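Local coordinates for glycosyl hydrolase family 2, TIM barrel domain protein (Parabacteroides merdae ATCC 43184, PDB 6DXU), which probably hydrolyses beta-glucuronides as a glycoside hydrolase family 2 beta-glucuronidase of a human gut bacterium, at residues 275-287 with 375-387. Residues are numbered along the deposited sequence; the frame is centred on the assembly and turned at random.
Sequences PVLWDVDVPQLYT and LDLCDELGILVWE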
loop_
_atom_site.group_PDB
_atom_site.type_symbol
_atom_site.label_atom_id
_atom_site.label_comp_id
_atom_site.label_asym_id
_atom_site.label_seq_id
_atom_site.Cartn_x
_atom_site.Cartn_y
_atom_site.Cartn_z
ATOM N N PRO D 275 -3.691 -35.310 -45.175
ATOM C CA PRO D 275 -4.482 -35.252 -43.943
ATOM C C PRO D 275 -5.958 -35.105 -44.272
ATOM O O PRO D 275 -6.337 -34.552 -45.306
ATOM C CB PRO D 275 -3.937 -34.013 -43.222
ATOM C CG PRO D 275 -3.473 -33.128 -44.331
ATOM C CD PRO D 275 -2.932 -34.070 -45.405
ATOM N N VAL D 276 -6.798 -35.657 -43.398
ATOM C CA VAL D 276 -8.233 -35.427 -43.500
ATOM C C VAL D 276 -8.557 -34.014 -43.036
ATOM O O VAL D 276 -8.169 -33.598 -41.934
ATOM C CB VAL D 276 -8.998 -36.474 -42.684
ATOM C CG1 VAL D 276 -10.479 -36.220 -42.793
ATOM C CG2 VAL D 276 -8.644 -37.879 -43.177
ATOM N N LEU D 277 -9.263 -33.261 -43.873
ATOM C CA LEU D 277 -9.478 -31.850 -43.602
ATOM C C LEU D 277 -10.738 -31.637 -42.772
ATOM O O LEU D 277 -11.731 -32.353 -42.922
ATOM C CB LEU D 277 -9.570 -31.050 -44.902
ATOM C CG LEU D 277 -8.362 -31.130 -45.843
ATOM C CD1 LEU D 277 -8.456 -30.064 -46.932
ATOM C CD2 LEU D 277 -7.065 -30.965 -45.057
ATOM N N TRP D 278 -10.681 -30.647 -41.894
ATOM C CA TRP D 278 -11.854 -30.180 -41.168
ATOM C C TRP D 278 -12.639 -29.229 -42.062
ATOM O O TRP D 278 -12.064 -28.344 -42.699
ATOM C CB TRP D 278 -11.423 -29.466 -39.875
ATOM C CG TRP D 278 -12.545 -29.055 -38.954
ATOM C CD1 TRP D 278 -13.030 -29.757 -37.878
ATOM C CD2 TRP D 278 -13.319 -27.849 -39.025
ATOM N NE1 TRP D 278 -14.052 -29.049 -37.273
ATOM C CE2 TRP D 278 -14.252 -27.883 -37.962
ATOM C CE3 TRP D 278 -13.313 -26.743 -39.883
ATOM C CZ2 TRP D 278 -15.171 -26.852 -37.736
ATOM C CZ3 TRP D 278 -14.223 -25.721 -39.658
ATOM C CH2 TRP D 278 -15.137 -25.780 -38.590
ATOM N N ASP D 279 -13.953 -29.413 -42.107
ATOM C CA ASP D 279 -14.839 -28.637 -42.960
ATOM C C ASP D 279 -16.148 -28.393 -42.220
ATOM O O ASP D 279 -16.476 -29.106 -41.273
ATOM C CB ASP D 279 -15.063 -29.373 -44.293
ATOM C CG ASP D 279 -16.156 -28.760 -45.122
ATOM O OD1 ASP D 279 -17.262 -29.346 -45.118
ATOM O OD2 ASP D 279 -15.934 -27.697 -45.745
ATOM N N VAL D 280 -16.891 -27.358 -42.638
ATOM C CA VAL D 280 -18.155 -27.072 -41.961
ATOM C C VAL D 280 -19.213 -28.117 -42.287
ATOM O O VAL D 280 -20.142 -28.318 -41.497
ATOM C CB VAL D 280 -18.663 -25.652 -42.274
ATOM C CG1 VAL D 280 -17.725 -24.594 -41.637
ATOM C CG2 VAL D 280 -18.819 -25.427 -43.771
ATOM N N ASP D 281 -19.100 -28.802 -43.426
ATOM C CA ASP D 281 -20.069 -29.847 -43.733
ATOM C C ASP D 281 -19.640 -31.202 -43.201
ATOM O O ASP D 281 -20.495 -32.006 -42.802
ATOM C CB ASP D 281 -20.292 -29.942 -45.246
ATOM C CG ASP D 281 -20.943 -28.695 -45.813
ATOM O OD1 ASP D 281 -20.493 -28.219 -46.876
ATOM O OD2 ASP D 281 -21.891 -28.180 -45.186
ATOM N N VAL D 282 -18.338 -31.462 -43.169
ATOM C CA VAL D 282 -17.782 -32.701 -42.630
ATOM C C VAL D 282 -16.714 -32.334 -41.601
ATOM O O VAL D 282 -15.514 -32.357 -41.914
ATOM C CB VAL D 282 -17.222 -33.585 -43.762
ATOM C CG1 VAL D 282 -16.815 -34.959 -43.243
ATOM C CG2 VAL D 282 -18.261 -33.732 -44.868
ATOM N N PRO D 283 -17.098 -31.955 -40.379
ATOM C CA PRO D 283 -16.097 -31.629 -39.350
ATOM C C PRO D 283 -15.412 -32.906 -38.893
ATOM O O PRO D 283 -16.064 -33.825 -38.394
ATOM C CB PRO D 283 -16.931 -31.001 -38.225
ATOM C CG PRO D 283 -18.301 -31.582 -38.414
ATOM C CD PRO D 283 -18.476 -31.767 -39.896
ATOM N N GLN D 284 -14.111 -32.994 -39.126
ATOM C CA GLN D 284 -13.357 -34.178 -38.742
ATOM C C GLN D 284 -12.128 -33.717 -37.979
ATOM O O GLN D 284 -11.457 -32.775 -38.403
ATOM C CB GLN D 284 -12.980 -35.025 -39.970
ATOM C CG GLN D 284 -14.210 -35.631 -40.651
ATOM C CD GLN D 284 -13.876 -36.624 -41.753
ATOM O OE1 GLN D 284 -13.589 -36.243 -42.887
ATOM N NE2 GLN D 284 -13.934 -37.907 -41.426
ATOM N N LEU D 285 -11.846 -34.375 -36.857
ATOM C CA LEU D 285 -10.792 -33.963 -35.946
ATOM C C LEU D 285 -9.787 -35.088 -35.744
ATOM O O LEU D 285 -10.145 -36.267 -35.702
ATOM C CB LEU D 285 -11.388 -33.567 -34.582
ATOM C CG LEU D 285 -12.478 -32.500 -34.676
ATOM C CD1 LEU D 285 -13.385 -32.519 -33.451
ATOM C CD2 LEU D 285 -11.764 -31.186 -34.790
ATOM N N TYR D 286 -8.537 -34.702 -35.570
ATOM C CA TYR D 286 -7.504 -35.593 -35.077
ATOM C C TYR D 286 -7.429 -35.488 -33.558
ATOM O O TYR D 286 -7.863 -34.502 -32.957
ATOM C CB TYR D 286 -6.148 -35.234 -35.679
ATOM C CG TYR D 286 -5.966 -35.652 -37.123
ATOM C CD1 TYR D 286 -5.193 -36.757 -37.447
ATOM C CD2 TYR D 286 -6.583 -34.956 -38.154
ATOM C CE1 TYR D 286 -5.024 -37.155 -38.765
ATOM C CE2 TYR D 286 -6.425 -35.341 -39.476
ATOM C CZ TYR D 286 -5.637 -36.443 -39.774
ATOM O OH TYR D 286 -5.465 -36.844 -41.078
ATOM N N THR D 287 -6.840 -36.502 -32.936
ATOM C CA THR D 287 -6.687 -36.497 -31.489
ATOM C C THR D 287 -5.222 -36.676 -31.135
ATOM O O THR D 287 -4.575 -37.609 -31.613
ATOM C CB THR D 287 -7.504 -37.610 -30.836
ATOM O OG1 THR D 287 -8.880 -37.478 -31.216
ATOM C CG2 THR D 287 -7.396 -37.491 -29.317
ATOM N N LEU D 375 -17.002 -24.090 -27.613
ATOM C CA LEU D 375 -15.967 -24.217 -28.638
ATOM C C LEU D 375 -15.831 -25.656 -29.107
ATOM O O LEU D 375 -15.657 -25.908 -30.305
ATOM C CB LEU D 375 -14.626 -23.696 -28.116
ATOM C CG LEU D 375 -14.934 -22.214 -28.260
ATOM C CD1 LEU D 375 -15.191 -21.545 -26.931
ATOM C CD2 LEU D 375 -13.965 -21.488 -29.172
ATOM N N ASP D 376 -15.870 -26.608 -28.174
ATOM C CA ASP D 376 -15.826 -28.009 -28.568
ATOM C C ASP D 376 -16.998 -28.355 -29.479
ATOM O O ASP D 376 -16.851 -29.141 -30.425
ATOM C CB ASP D 376 -15.827 -28.917 -27.336
ATOM C CG ASP D 376 -14.476 -29.007 -26.640
ATOM O OD1 ASP D 376 -13.421 -28.691 -27.235
ATOM O OD2 ASP D 376 -14.475 -29.455 -25.475
ATOM N N LEU D 377 -18.179 -27.799 -29.197
ATOM C CA LEU D 377 -19.336 -28.076 -30.037
ATOM C C LEU D 377 -19.166 -27.473 -31.426
ATOM O O LEU D 377 -19.592 -28.072 -32.418
ATOM C CB LEU D 377 -20.616 -27.563 -29.373
ATOM C CG LEU D 377 -21.121 -28.461 -28.247
ATOM C CD1 LEU D 377 -22.110 -27.719 -27.350
ATOM C CD2 LEU D 377 -21.769 -29.702 -28.867
ATOM N N CYS D 378 -18.539 -26.296 -31.522
ATOM C CA CYS D 378 -18.277 -25.721 -32.841
ATOM C C CYS D 378 -17.308 -26.584 -33.642
ATOM O O CYS D 378 -17.476 -26.754 -34.861
ATOM C CB CYS D 378 -17.746 -24.294 -32.713
ATOM S SG CYS D 378 -18.991 -23.099 -32.090
ATOM N N ASP D 379 -16.271 -27.116 -32.987
ATOM C CA ASP D 379 -15.375 -28.050 -33.668
ATOM C C ASP D 379 -16.135 -29.270 -34.173
ATOM O O ASP D 379 -15.885 -29.759 -35.281
ATOM C CB ASP D 379 -14.274 -28.526 -32.728
ATOM C CG ASP D 379 -13.243 -27.456 -32.404
ATOM O OD1 ASP D 379 -13.140 -26.426 -33.109
ATOM O OD2 ASP D 379 -12.512 -27.680 -31.415
ATOM N N GLU D 380 -17.025 -29.815 -33.336
ATOM C CA GLU D 380 -17.685 -31.078 -33.648
ATOM C C GLU D 380 -18.812 -30.903 -34.638
ATOM O O GLU D 380 -19.101 -31.825 -35.410
ATOM C CB GLU D 380 -18.254 -31.714 -32.385
ATOM C CG GLU D 380 -17.198 -32.224 -31.441
ATOM C CD GLU D 380 -17.785 -32.660 -30.117
ATOM O OE1 GLU D 380 -19.032 -32.808 -30.036
ATOM O OE2 GLU D 380 -16.995 -32.848 -29.160
ATOM N N LEU D 381 -19.471 -29.755 -34.625
ATOM C CA LEU D 381 -20.621 -29.548 -35.494
ATOM C C LEU D 381 -20.273 -28.863 -36.805
ATOM O O LEU D 381 -21.101 -28.866 -37.716
ATOM C CB LEU D 381 -21.689 -28.724 -34.770
ATOM C CG LEU D 381 -22.381 -29.408 -33.586
ATOM C CD1 LEU D 381 -23.174 -28.376 -32.809
ATOM C CD2 LEU D 381 -23.302 -30.527 -34.075
ATOM N N GLY D 382 -19.104 -28.239 -36.905
ATOM C CA GLY D 382 -18.696 -27.551 -38.117
ATOM C C GLY D 382 -19.164 -26.110 -38.191
ATOM O O GLY D 382 -19.819 -25.712 -39.160
ATOM N N ILE D 383 -18.829 -25.309 -37.181
ATOM C CA ILE D 383 -19.231 -23.907 -37.113
ATOM C C ILE D 383 -17.970 -23.083 -36.893
ATOM O O ILE D 383 -17.322 -23.217 -35.850
ATOM C CB ILE D 383 -20.247 -23.648 -35.988
ATOM C CG1 ILE D 383 -21.496 -24.508 -36.193
ATOM C CG2 ILE D 383 -20.591 -22.145 -35.905
ATOM C CD1 ILE D 383 -22.495 -24.410 -35.020
ATOM N N LEU D 384 -17.606 -22.256 -37.876
ATOM C CA LEU D 384 -16.458 -21.367 -37.731
ATOM C C LEU D 384 -16.750 -20.294 -36.677
ATOM O O LEU D 384 -17.906 -19.951 -36.413
ATOM C CB LEU D 384 -16.114 -20.717 -39.070
ATOM C CG LEU D 384 -15.641 -21.709 -40.142
ATOM C CD1 LEU D 384 -15.797 -21.127 -41.545
ATOM C CD2 LEU D 384 -14.203 -22.116 -39.869
ATOM N N VAL D 385 -15.687 -19.744 -36.078
ATOM C CA VAL D 385 -15.830 -18.931 -34.872
ATOM C C VAL D 385 -15.040 -17.627 -34.959
ATOM O O VAL D 385 -13.851 -17.622 -35.307
ATOM C CB VAL D 385 -15.395 -19.724 -33.622
ATOM C CG1 VAL D 385 -15.203 -18.805 -32.410
ATOM C CG2 VAL D 385 -16.421 -20.798 -33.309
ATOM N N TRP D 386 -15.714 -16.534 -34.593
ATOM C CA TRP D 386 -15.125 -15.262 -34.186
ATOM C C TRP D 386 -15.358 -15.131 -32.685
ATOM O O TRP D 386 -16.506 -15.226 -32.218
ATOM C CB TRP D 386 -15.778 -14.129 -34.983
ATOM C CG TRP D 386 -15.639 -12.665 -34.564
ATOM C CD1 TRP D 386 -15.441 -12.142 -33.298
ATOM C CD2 TRP D 386 -15.762 -11.531 -35.441
ATOM N NE1 TRP D 386 -15.416 -10.763 -33.354
ATOM C CE2 TRP D 386 -15.614 -10.364 -34.650
ATOM C CE3 TRP D 386 -15.977 -11.390 -36.811
ATOM C CZ2 TRP D 386 -15.675 -9.086 -35.194
ATOM C CZ3 TRP D 386 -16.026 -10.118 -37.348
ATOM C CH2 TRP D 386 -15.888 -8.986 -36.546
ATOM N N GLU D 387 -14.271 -14.991 -31.925
ATOM C CA GLU D 387 -14.358 -14.861 -30.478
ATOM C C GLU D 387 -13.572 -13.630 -30.050
ATOM O O GLU D 387 -12.409 -13.462 -30.452
ATOM C CB GLU D 387 -13.840 -16.133 -29.785
ATOM C CG GLU D 387 -14.238 -16.231 -28.294
ATOM C CD GLU D 387 -13.787 -17.533 -27.656
ATOM O OE1 GLU D 387 -12.699 -18.061 -28.015
ATOM O OE2 GLU D 387 -14.527 -18.037 -26.797
HETATM O O HOH W 1 -17.474 -34.174 -35.658
#
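The W278 indole meets the C-terminal end of helix 372-381 edge-on: the carbonyl oxygens of D379 and C378, the backbone N of I383 and, from its own loop, Q284 O lie at its rim, while G382 CA and the L384 methyl CD2 approach obliquely. W278 NE1 donates to D379 O at 2.8 Å, nearly straight (164°), with the oxygen in the ring plane and the donor on a carbonyl lone pair. With chi1 at -174° the W278 side chain extends away from its own backbone N, carrying the indole edge to the helix end, and W278 CZ3 reaches L384 CD2 at 3.6 Å. The L384 and V280 side chains cross at about a right angle. G382, the first residue past the helix, has positive phi; its carbonyl O meets V280 CB at 3.3 Å. P283 lies over the last turn, CG 3.1 Å from E380 O. L285 CD1 rests against D379 CB at 4.2 Å; the D379 carboxylate turns to H419 and the backbone N of A421, and E380 forms a salt bridge with R304. A loop of the family 2 beta-sandwich domain thus sits on an alpha-to-beta turn of the TIM barrel, proline and valine carbons against backbone carbonyls beside a small apolar patch of W278, V280 and L384. Because I383 N and G382 N both go to C378 O, D379 O takes the indole N-H instead, and E380 O a water shared with P283 O.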